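Protein ACDH-11, isoform b (Caenorhabditis elegans, PDB 4Y9J) is a flavoprotein of the acyl-CoA dehydrogenase family that binds flavin-adenine dinucleotide and assembles from four protein chains. Local coordinates at residues B[153-158]-B[231-236]; B[188-193]-B[306-311]. All coordinates share one frame; numbering follows the deposited sequence. Where two conformers were deposited one is given.

Contacts 1 and 2 lie side by side, their centres about 9 Å apart, and their segments alternate along the chain: 153-158, 188-193, 231-236, 306-311. Contact 1 sets helix 143-158 against strand 231-238, and contact 2 sets strand 186-189 and the loop after it against helix 304-338. The two strands are parallel neighbours in one mixed sheet, joined by the probable hydrogen bonds from Trp189 N to Leu233 O and from Thr234 OG1 to Trp189 O. Met311 of contact 2 also touches Thr155 and Leu233 of contact 1. The N-terminal helical, middle beta and C-terminal helical parts of the acyl-CoA dehydrogenase fold thus converge near the flavin, which segment 188-193 touches directly.

Contact 1: residues B[153-158]-B[231-236]; sequences VKTLTS and VALTLA
Thr155 on helix 143-158 and Leu233 on strand 231-238 are the closest backbone positions, with CA atoms 9.3 Å apart, so helix and strand meet through side chains alone. This is the helix-on-sheet packing of the acyl-CoA dehydrogenase fold, where the N-terminal helical part rests on the beta sheet of the middle domain. Leu233 carries the strand's side of the contact and divides its two methyl groups between two helix residues. Its CD1 meets the methyl CG2 of Thr155 tip to tip at 3.9 Å, with Thr155 CB almost as near. Its other branch, CD2, lies 4.3 Å from Leu156 CD2, a looser approach between two leucine methyls. With CG2 of Thr155 placed trans to the main-chain nitrogen (chi1 -64°, measured to OG1), the methyl faces the strand, while OG1 turns back along the helix and bonds to Gly151 O. The polar group is therefore satisfied within the helix, and Thr155 presents carbon to Leu233. The buried contact is flanked by Leu256 of strand 252-258, which packs on Leu233, and by Ala171 and Val172 of helix 166-175, which pack on Leu156. Within the sheet, Leu233 has backbone bonds to Gly187 and Trp189 of strand 186-189. On the helix itself, Val153 O is gripped twice by Thr157, from opposite faces of its carbonyl plane: by the backbone N at 2.9 Å and by OG1 at 2.8 Å.

Contact 2: residues B[188-193]-B[306-311]; sequences QWMTEK and AGISNM. With FAD (flavin-adenine dinucleotide), chain E.
Met311 CG and SD lie over one face of the Gln188 side-chain amide, CG 3.6 Å from Gln188 CD. At the NH2 edge Gln188 NE2 bonds to Glu446 OE1 and, weakly, to Met190 SD at 3.5 Å. The second flat group, the flavin of FAD, is held along its N1-C2-N3 side by segment 188-193. Bends at chi2 and chi3, both 85°, fold the methionine over the glutamine and bring Met311 CE to 3.9 Å from Gln188 CB, the two side chains running in opposite directions. Ile308 CG2 lies 4.2 Å from Met190 SD; Met190 is modelled in two conformers, so both contacts of its sulfur are less certain. Within 188-193 main-chain atoms make three of the four bonds to the flavin ring: FAD N3 donates to Gln188 O at 2.8 Å, and FAD O2 accepts from both Met190 N and Thr191 N. The fourth comes from Thr191 OG1, which donates to FAD N1 at 2.8 Å. Helix 304-338 thus packs against side chains of segment 188-193, whose main chain bonds to the flavin. Three donors on N1 and O2 would probably favour electron density gathering on that end of the ring system.

Contact 1: residues B[153-158]-B[231-236]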
ATOM      1  N   VAL B 153     -15.776 -33.560   7.180  1.00 35.03           N
ATOM      2  CA  VAL B 153     -16.028 -34.960   6.741  1.00 36.84           C
ATOM      3  C   VAL B 153     -16.331 -35.869   7.934  1.00 39.69           C
ATOM      4  O   VAL B 153     -17.303 -36.639   7.903  1.00 38.26           O
ATOM      5  CB  VAL B 153     -14.878 -35.533   5.964  1.00 36.54           C
ATOM      6  CG1 VAL B 153     -15.160 -36.971   5.644  1.00 38.90           C
ATOM      7  CG2 VAL B 153     -14.621 -34.733   4.672  1.00 35.16           C
ATOM      8  N   LYS B 154     -15.502 -35.776   8.986  1.00 39.01           N
ATOM      9  CA  LYS B 154     -15.675 -36.591  10.152  1.00 41.96           C
ATOM     10  C   LYS B 154     -17.021 -36.316  10.793  1.00 40.88           C
ATOM     11  O   LYS B 154     -17.706 -37.228  11.238  1.00 40.53           O
ATOM     12  CB  LYS B 154     -14.549 -36.292  11.156  1.00 43.45           C
ATOM     13  CG  LYS B 154     -14.631 -37.110  12.431  1.00 47.56           C
ATOM     14  CD  LYS B 154     -14.376 -38.561  12.157  1.00 53.85           C
ATOM     15  CE  LYS B 154     -14.436 -39.308  13.494  1.00 63.39           C
ATOM     16  NZ  LYS B 154     -13.288 -40.209  13.699  1.00 61.88           N
ATOM     17  N   THR B 155     -17.362 -35.028  10.912  1.00 38.48           N
ATOM     18  CA  THR B 155     -18.604 -34.661  11.535  1.00 40.11           C
ATOM     19  C   THR B 155     -19.788 -35.194  10.767  1.00 40.00           C
ATOM     20  O   THR B 155     -20.701 -35.839  11.318  1.00 42.80           O
ATOM     21  CB  THR B 155     -18.700 -33.134  11.628  1.00 40.23           C
ATOM     22  OG1 THR B 155     -17.665 -32.656  12.475  1.00 40.94           O
ATOM     23  CG2 THR B 155     -20.046 -32.677  12.161  1.00 41.97           C
ATOM     24  N   LEU B 156     -19.808 -34.963   9.465  1.00 39.30           N
ATOM     25  CA  LEU B 156     -20.950 -35.338   8.685  1.00 40.80           C
ATOM     26  C   LEU B 156     -21.124 -36.873   8.572  1.00 41.53           C
ATOM     27  O   LEU B 156     -22.247 -37.405   8.683  1.00 43.70           O
ATOM     28  CB  LEU B 156     -20.901 -34.689   7.306  1.00 40.33           C
ATOM     29  CG  LEU B 156     -20.952 -33.153   7.290  1.00 41.00           C
ATOM     30  CD1 LEU B 156     -20.809 -32.687   5.831  1.00 41.69           C
ATOM     31  CD2 LEU B 156     -22.273 -32.650   7.865  1.00 41.93           C
ATOM     32  N   THR B 157     -20.021 -37.590   8.473  1.00 40.71           N
ATOM     33  CA  THR B 157     -20.121 -39.020   8.469  1.00 42.92           C
ATOM     34  C   THR B 157     -20.506 -39.601   9.829  1.00 44.97           C
ATOM     35  O   THR B 157     -21.226 -40.565   9.869  1.00 45.11           O
ATOM     36  CB  THR B 157     -18.899 -39.717   7.886  1.00 43.62           C
ATOM     37  OG1 THR B 157     -17.736 -39.349   8.596  1.00 45.61           O
ATOM     38  CG2 THR B 157     -18.718 -39.312   6.480  1.00 43.79           C
ATOM     39  N   SER B 158     -20.056 -38.975  10.929  1.00 45.83           N
ATOM     40  CA  SER B 158     -20.374 -39.449  12.277  1.00 48.13           C
ATOM     41  C   SER B 158     -21.814 -39.317  12.571  1.00 49.01           C
ATOM     42  O   SER B 158     -22.316 -40.091  13.379  1.00 48.48           O
ATOM     43  CB  SER B 158     -19.628 -38.699  13.358  1.00 49.41           C
ATOM     44  OG  SER B 158     -18.296 -39.059  13.254  1.00 56.92           O
ATOM     45  N   VAL B 231     -18.511 -24.720   1.782  1.00 33.81           N
ATOM     46  CA  VAL B 231     -19.529 -24.960   2.806  1.00 35.51           C
ATOM     47  C   VAL B 231     -18.967 -24.582   4.167  1.00 35.83           C
ATOM     48  O   VAL B 231     -17.769 -24.369   4.341  1.00 35.68           O
ATOM     49  CB  VAL B 231     -19.996 -26.434   2.859  1.00 34.92           C
ATOM     50  CG1 VAL B 231     -20.706 -26.834   1.587  1.00 37.30           C
ATOM     51  CG2 VAL B 231     -18.832 -27.355   3.178  1.00 34.47           C
ATOM     52  N   ALA B 232     -19.858 -24.542   5.146  1.00 35.69           N
ATOM     53  CA  ALA B 232     -19.482 -24.302   6.508  1.00 35.43           C
ATOM     54  C   ALA B 232     -20.450 -24.966   7.452  1.00 36.13           C
ATOM     55  O   ALA B 232     -21.615 -25.107   7.162  1.00 39.23           O
ATOM     56  CB  ALA B 232     -19.419 -22.804   6.785  1.00 36.50           C
ATOM     57  N   LEU B 233     -19.918 -25.356   8.585  1.00 36.64           N
ATOM     58  CA  LEU B 233     -20.702 -25.800   9.720  1.00 38.28           C
ATOM     59  C   LEU B 233     -20.796 -24.652  10.678  1.00 39.38           C
ATOM     60  O   LEU B 233     -19.781 -23.985  10.935  1.00 36.03           O
ATOM     61  CB  LEU B 233     -20.022 -26.987  10.352  1.00 39.78           C
ATOM     62  CG  LEU B 233     -20.061 -28.291   9.474  1.00 45.49           C
ATOM     63  CD1 LEU B 233     -19.328 -29.434  10.143  1.00 51.71           C
ATOM     64  CD2 LEU B 233     -21.475 -28.747   9.404  1.00 51.15           C
ATOM     65  N   THR B 234     -21.982 -24.454  11.257  1.00 37.09           N
ATOM     66  CA  THR B 234     -22.151 -23.417  12.257  1.00 36.83           C
ATOM     67  C   THR B 234     -23.224 -23.766  13.262  1.00 39.04           C
ATOM     68  O   THR B 234     -23.936 -24.746  13.085  1.00 41.99           O
ATOM     69  CB  THR B 234     -22.482 -22.054  11.553  1.00 36.66           C
ATOM     70  OG1 THR B 234     -22.383 -20.949  12.478  1.00 36.75           O
ATOM     71  CG2 THR B 234     -23.785 -22.095  10.897  1.00 37.78           C
ATOM     72  N   LEU B 235     -23.271 -23.015  14.367  1.00 37.19           N
ATOM     73  CA  LEU B 235     -24.244 -23.224  15.448  1.00 40.14           C
ATOM     74  C   LEU B 235     -25.163 -22.056  15.434  1.00 39.56           C
ATOM     75  O   LEU B 235     -24.689 -20.958  15.149  1.00 37.88           O
ATOM     76  CB  LEU B 235     -23.520 -23.196  16.774  1.00 39.89           C
ATOM     77  CG  LEU B 235     -22.515 -24.331  16.929  1.00 42.17           C
ATOM     78  CD1 LEU B 235     -21.778 -24.140  18.260  1.00 44.90           C
ATOM     79  CD2 LEU B 235     -23.168 -25.725  16.891  1.00 45.01           C
ATOM     80  N   ALA B 236     -26.425 -22.286  15.767  1.00 39.97           N
ATOM     81  CA  ALA B 236     -27.437 -21.264  15.933  1.00 40.70           C
ATOM     82  C   ALA B 236     -28.537 -21.725  16.864  1.00 43.63           C
ATOM     83  O   ALA B 236     -28.666 -22.917  17.123  1.00 44.03           O
ATOM     84  CB  ALA B 236     -28.044 -20.920  14.573  1.00 41.82           C
TER

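Contact 2: residues B[188-193]-B[306-311]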
ATOM      1  N   GLN B 188     -15.870 -23.322   9.562  1.00 30.69           N
ATOM      2  CA  GLN B 188     -16.389 -23.706  10.872  1.00 33.99           C
ATOM      3  C   GLN B 188     -16.650 -22.342  11.524  1.00 32.68           C
ATOM      4  O   GLN B 188     -15.700 -21.620  11.824  1.00 31.22           O
ATOM      5  CB  GLN B 188     -15.285 -24.493  11.628  1.00 34.41           C
ATOM      6  CG  GLN B 188     -15.504 -24.782  13.160  1.00 37.35           C
ATOM      7  CD  GLN B 188     -14.248 -25.306  13.876  1.00 39.43           C
ATOM      8  OE1 GLN B 188     -13.155 -25.349  13.308  1.00 40.59           O
ATOM      9  NE2 GLN B 188     -14.386 -25.631  15.180  1.00 44.04           N
ATOM     10  N   TRP B 189     -17.919 -21.998  11.750  1.00 33.83           N
ATOM     11  CA  TRP B 189     -18.279 -20.634  12.248  1.00 35.16           C
ATOM     12  C   TRP B 189     -18.945 -20.689  13.636  1.00 33.41           C
ATOM     13  O   TRP B 189     -20.163 -20.691  13.784  1.00 34.78           O
ATOM     14  CB  TRP B 189     -19.204 -19.896  11.287  1.00 33.42           C
ATOM     15  CG  TRP B 189     -18.728 -19.767   9.860  1.00 32.25           C
ATOM     16  CD1 TRP B 189     -17.474 -19.938   9.367  1.00 31.72           C
ATOM     17  CD2 TRP B 189     -19.547 -19.427   8.741  1.00 32.28           C
ATOM     18  NE1 TRP B 189     -17.465 -19.738   7.995  1.00 30.78           N
ATOM     19  CE2 TRP B 189     -18.721 -19.442   7.588  1.00 31.72           C
ATOM     20  CE3 TRP B 189     -20.896 -19.134   8.598  1.00 34.20           C
ATOM     21  CZ2 TRP B 189     -19.188 -19.145   6.353  1.00 31.56           C
ATOM     22  CZ3 TRP B 189     -21.373 -18.863   7.365  1.00 35.63           C
ATOM     23  CH2 TRP B 189     -20.520 -18.875   6.249  1.00 32.57           C
ATOM     24  N   MET B 190     -18.118 -20.701  14.658  1.00 32.93           N
ATOM     25  CA  MET B 190     -18.533 -20.767  16.033  0.85 34.94           C
ATOM     26  C   MET B 190     -18.446 -19.479  16.821  1.00 33.40           C
ATOM     27  O   MET B 190     -19.398 -19.100  17.592  1.00 34.57           O
ATOM     28  CB  MET B 190     -17.706 -21.827  16.775  0.85 36.07           C
ATOM     29  CG  MET B 190     -18.148 -23.218  16.408  0.85 38.25           C
ATOM     30  SD  MET B 190     -17.126 -24.557  17.111  0.85 39.94           S
ATOM     31  CE  MET B 190     -17.382 -24.315  18.879  0.85 39.13           C
ATOM     32  N   THR B 191     -17.309 -18.830  16.668  1.00 32.41           N
ATOM     33  CA  THR B 191     -16.916 -17.702  17.474  1.00 31.99           C
ATOM     34  C   THR B 191     -17.750 -16.484  17.183  1.00 33.73           C
ATOM     35  O   THR B 191     -17.932 -16.106  16.016  1.00 32.41           O
ATOM     36  CB  THR B 191     -15.452 -17.407  17.371  1.00 30.96           C
ATOM     37  OG1 THR B 191     -14.687 -18.540  17.751  1.00 30.08           O
ATOM     38  CG2 THR B 191     -15.084 -16.186  18.225  1.00 31.32           C
ATOM     39  N   GLU B 192     -18.273 -15.875  18.247  1.00 33.35           N
ATOM     40  CA  GLU B 192     -19.036 -14.639  18.109  1.00 33.52           C
ATOM     41  C   GLU B 192     -18.453 -13.548  19.030  1.00 32.88           C
ATOM     42  O   GLU B 192     -17.596 -13.843  19.850  1.00 33.89           O
ATOM     43  CB  GLU B 192     -20.502 -14.900  18.353  1.00 34.99           C
ATOM     44  CG  GLU B 192     -21.092 -15.966  17.385  1.00 33.04           C
ATOM     45  CD  GLU B 192     -22.570 -15.936  17.218  1.00 37.79           C
ATOM     46  OE1 GLU B 192     -23.268 -15.015  17.739  1.00 36.81           O
ATOM     47  OE2 GLU B 192     -23.099 -16.911  16.588  1.00 38.84           O
ATOM     48  N   LYS B 193     -18.985 -12.325  18.983  1.00 31.84           N
ATOM     49  CA  LYS B 193     -18.360 -11.252  19.739  1.00 32.18           C
ATOM     50  C   LYS B 193     -18.380 -11.526  21.282  1.00 34.32           C
ATOM     51  O   LYS B 193     -17.424 -11.224  22.001  1.00 32.78           O
ATOM     52  CB  LYS B 193     -18.985  -9.907  19.429  1.00 34.21           C
ATOM     53  CG  LYS B 193     -18.679  -9.411  18.008  1.00 32.87           C
ATOM     54  CD  LYS B 193     -19.386  -8.089  17.696  1.00 33.78           C
ATOM     55  CE  LYS B 193     -20.825  -8.323  17.295  1.00 37.24           C
ATOM     56  NZ  LYS B 193     -21.580  -7.096  17.129  1.00 41.41           N
ATOM     57  N   ALA B 306     -22.416 -30.881  21.080  1.00 49.93           N
ATOM     58  CA  ALA B 306     -22.038 -32.291  20.983  1.00 53.59           C
ATOM     59  C   ALA B 306     -21.842 -32.717  19.509  1.00 51.42           C
ATOM     60  O   ALA B 306     -20.853 -33.339  19.191  1.00 50.81           O
ATOM     61  CB  ALA B 306     -23.039 -33.195  21.698  1.00 57.79           C
ATOM     62  N   GLY B 307     -22.757 -32.351  18.624  1.00 50.23           N
ATOM     63  CA  GLY B 307     -22.600 -32.584  17.195  1.00 47.81           C
ATOM     64  C   GLY B 307     -21.309 -32.071  16.582  1.00 44.32           C
ATOM     65  O   GLY B 307     -20.727 -32.744  15.728  1.00 45.03           O
ATOM     66  N   ILE B 308     -20.889 -30.861  16.960  1.00 40.36           N
ATOM     67  CA  ILE B 308     -19.680 -30.270  16.387  1.00 41.09           C
ATOM     68  C   ILE B 308     -18.408 -30.815  17.013  1.00 41.24           C
ATOM     69  O   ILE B 308     -17.307 -30.416  16.611  1.00 43.55           O
ATOM     70  CB  ILE B 308     -19.796 -28.713  16.410  1.00 42.00           C
ATOM     71  CG1 ILE B 308     -19.045 -28.004  15.262  1.00 50.93           C
ATOM     72  CG2 ILE B 308     -19.303 -28.060  17.684  1.00 40.37           C
ATOM     73  CD1 ILE B 308     -19.221 -28.696  13.928  1.00 58.31           C
ATOM     74  N   SER B 309     -18.527 -31.664  18.035  1.00 45.30           N
ATOM     75  CA  SER B 309     -17.328 -32.158  18.745  1.00 46.72           C
ATOM     76  C   SER B 309     -16.268 -32.867  17.868  1.00 51.18           C
ATOM     77  O   SER B 309     -15.073 -32.699  18.120  1.00 45.57           O
ATOM     78  CB  SER B 309     -17.698 -32.992  19.990  1.00 50.07           C
ATOM     79  OG  SER B 309     -18.416 -34.146  19.737  1.00 54.26           O
ATOM     80  N   ASN B 310     -16.660 -33.566  16.784  1.00 50.81           N
ATOM     81  CA  ASN B 310     -15.655 -34.236  15.932  1.00 45.70           C
ATOM     82  C   ASN B 310     -14.824 -33.259  15.129  1.00 44.12           C
ATOM     83  O   ASN B 310     -13.631 -33.428  14.932  1.00 49.88           O
ATOM     84  CB  ASN B 310     -16.312 -35.279  15.055  1.00 49.10           C
ATOM     85  CG  ASN B 310     -16.787 -36.474  15.809  1.00 51.36           C
ATOM     86  OD1 ASN B 310     -17.898 -37.051  15.575  1.00 57.24           O
ATOM     87  ND2 ASN B 310     -15.922 -36.957  16.639  1.00 54.01           N
ATOM     88  N   MET B 311     -15.412 -32.140  14.767  1.00 41.92           N
ATOM     89  CA  MET B 311     -14.689 -31.097  14.148  1.00 39.99           C
ATOM     90  C   MET B 311     -13.692 -30.505  15.098  1.00 40.29           C
ATOM     91  O   MET B 311     -12.553 -30.209  14.695  1.00 42.25           O
ATOM     92  CB  MET B 311     -15.650 -30.036  13.598  1.00 40.38           C
ATOM     93  CG  MET B 311     -15.083 -28.722  13.230  1.00 41.70           C
ATOM     94  SD  MET B 311     -14.366 -28.573  11.547  1.00 48.25           S
ATOM     95  CE  MET B 311     -15.927 -28.199  10.680  1.00 47.33           C
TER
HETATM   96  PA  FAD E 701     -11.916 -15.460  25.172  1.00 38.88           P
HETATM   97  O1A FAD E 701     -12.604 -16.749  25.619  1.00 39.23           O
HETATM   98  O2A FAD E 701     -12.693 -14.142  25.334  1.00 40.35           O
HETATM   99  O5B FAD E 701     -10.605 -15.197  26.080  1.00 37.08           O
HETATM  100  C5B FAD E 701      -9.595 -16.198  26.134  1.00 38.76           C
HETATM  101  C4B FAD E 701      -8.948 -16.105  27.488  1.00 37.93           C
HETATM  102  O4B FAD E 701     -10.012 -16.344  28.435  1.00 37.39           O
HETATM  103  C3B FAD E 701      -7.855 -17.099  27.710  1.00 39.83           C
HETATM  104  O3B FAD E 701      -6.970 -16.711  28.827  1.00 40.33           O
HETATM  105  C2B FAD E 701      -8.684 -18.244  28.261  1.00 37.30           C
HETATM  106  O2B FAD E 701      -7.877 -19.187  28.983  1.00 40.24           O
HETATM  107  C1B FAD E 701      -9.657 -17.481  29.192  1.00 38.85           C
HETATM  108  N9A FAD E 701     -10.821 -18.307  29.566  1.00 38.93           N
HETATM  109  C8A FAD E 701     -11.924 -18.569  28.797  1.00 38.54           C
HETATM  110  N7A FAD E 701     -12.754 -19.426  29.462  1.00 40.88           N
HETATM  111  C5A FAD E 701     -12.201 -19.674  30.689  1.00 39.91           C
HETATM  112  C6A FAD E 701     -12.563 -20.473  31.863  1.00 40.60           C
HETATM  113  N6A FAD E 701     -13.736 -21.166  31.880  1.00 40.90           N
HETATM  114  N1A FAD E 701     -11.695 -20.463  32.905  1.00 40.00           N
HETATM  115  C2A FAD E 701     -10.536 -19.794  32.872  1.00 38.69           C
HETATM  116  N3A FAD E 701     -10.143 -19.042  31.845  1.00 37.67           N
HETATM  117  C4A FAD E 701     -10.930 -18.949  30.748  1.00 40.07           C
HETATM  118  N1  FAD E 701     -13.344 -19.141  15.335  1.00 33.66           N
HETATM  119  C2  FAD E 701     -14.247 -19.718  14.485  1.00 34.86           C
HETATM  120  O2  FAD E 701     -15.298 -20.187  14.996  1.00 37.73           O
HETATM  121  N3  FAD E 701     -14.042 -19.911  13.226  1.00 34.99           N
HETATM  122  C4  FAD E 701     -12.985 -19.519  12.554  1.00 34.00           C
HETATM  123  O4  FAD E 701     -12.867 -19.707  11.364  1.00 34.37           O
HETATM  124  C4X FAD E 701     -11.935 -18.846  13.401  1.00 33.32           C
HETATM  125  N5  FAD E 701     -10.836 -18.280  12.731  1.00 34.72           N
HETATM  126  C5X FAD E 701      -9.932 -17.652  13.632  1.00 31.57           C
HETATM  127  C6  FAD E 701      -8.767 -17.122  13.001  1.00 31.71           C
HETATM  128  C7  FAD E 701      -7.779 -16.497  13.833  1.00 30.75           C
HETATM  129  C7M FAD E 701      -6.565 -16.001  13.117  1.00 31.92           C
HETATM  130  C8  FAD E 701      -8.049 -16.358  15.250  1.00 30.23           C
HETATM  131  C8M FAD E 701      -7.011 -15.659  16.144  1.00 31.50           C
HETATM  132  C9  FAD E 701      -9.183 -16.867  15.873  1.00 29.82           C
HETATM  133  C9A FAD E 701     -10.178 -17.509  15.064  1.00 31.54           C
HETATM  134  N10 FAD E 701     -11.319 -17.978  15.651  1.00 32.04           N
HETATM  135  C10 FAD E 701     -12.239 -18.633  14.796  1.00 33.18           C
HETATM  136  C1' FAD E 701     -11.611 -17.756  17.022  1.00 35.98           C
HETATM  137  C2' FAD E 701     -10.947 -18.613  18.107  1.00 36.40           C
HETATM  138  O2' FAD E 701     -11.517 -19.903  18.205  1.00 39.22           O
HETATM  139  C3' FAD E 701     -11.090 -17.883  19.439  1.00 37.98           C
HETATM  140  O3' FAD E 701     -10.311 -16.721  19.298  1.00 34.24           O
HETATM  141  C4' FAD E 701     -10.631 -18.751  20.597  1.00 38.92           C
HETATM  142  O4' FAD E 701     -11.439 -19.921  20.732  1.00 38.77           O
HETATM  143  C5' FAD E 701     -10.605 -17.949  21.904  1.00 37.61           C
HETATM  144  O5' FAD E 701     -11.963 -17.420  22.194  1.00 39.05           O
HETATM  145  P   FAD E 701     -12.117 -15.771  22.334  1.00 37.72           P
HETATM  146  O1P FAD E 701     -11.408 -15.159  21.193  1.00 32.77           O
HETATM  147  O2P FAD E 701     -13.575 -15.487  22.597  1.00 38.65           O
HETATM  148  O3P FAD E 701     -11.283 -15.485  23.713  1.00 37.93           O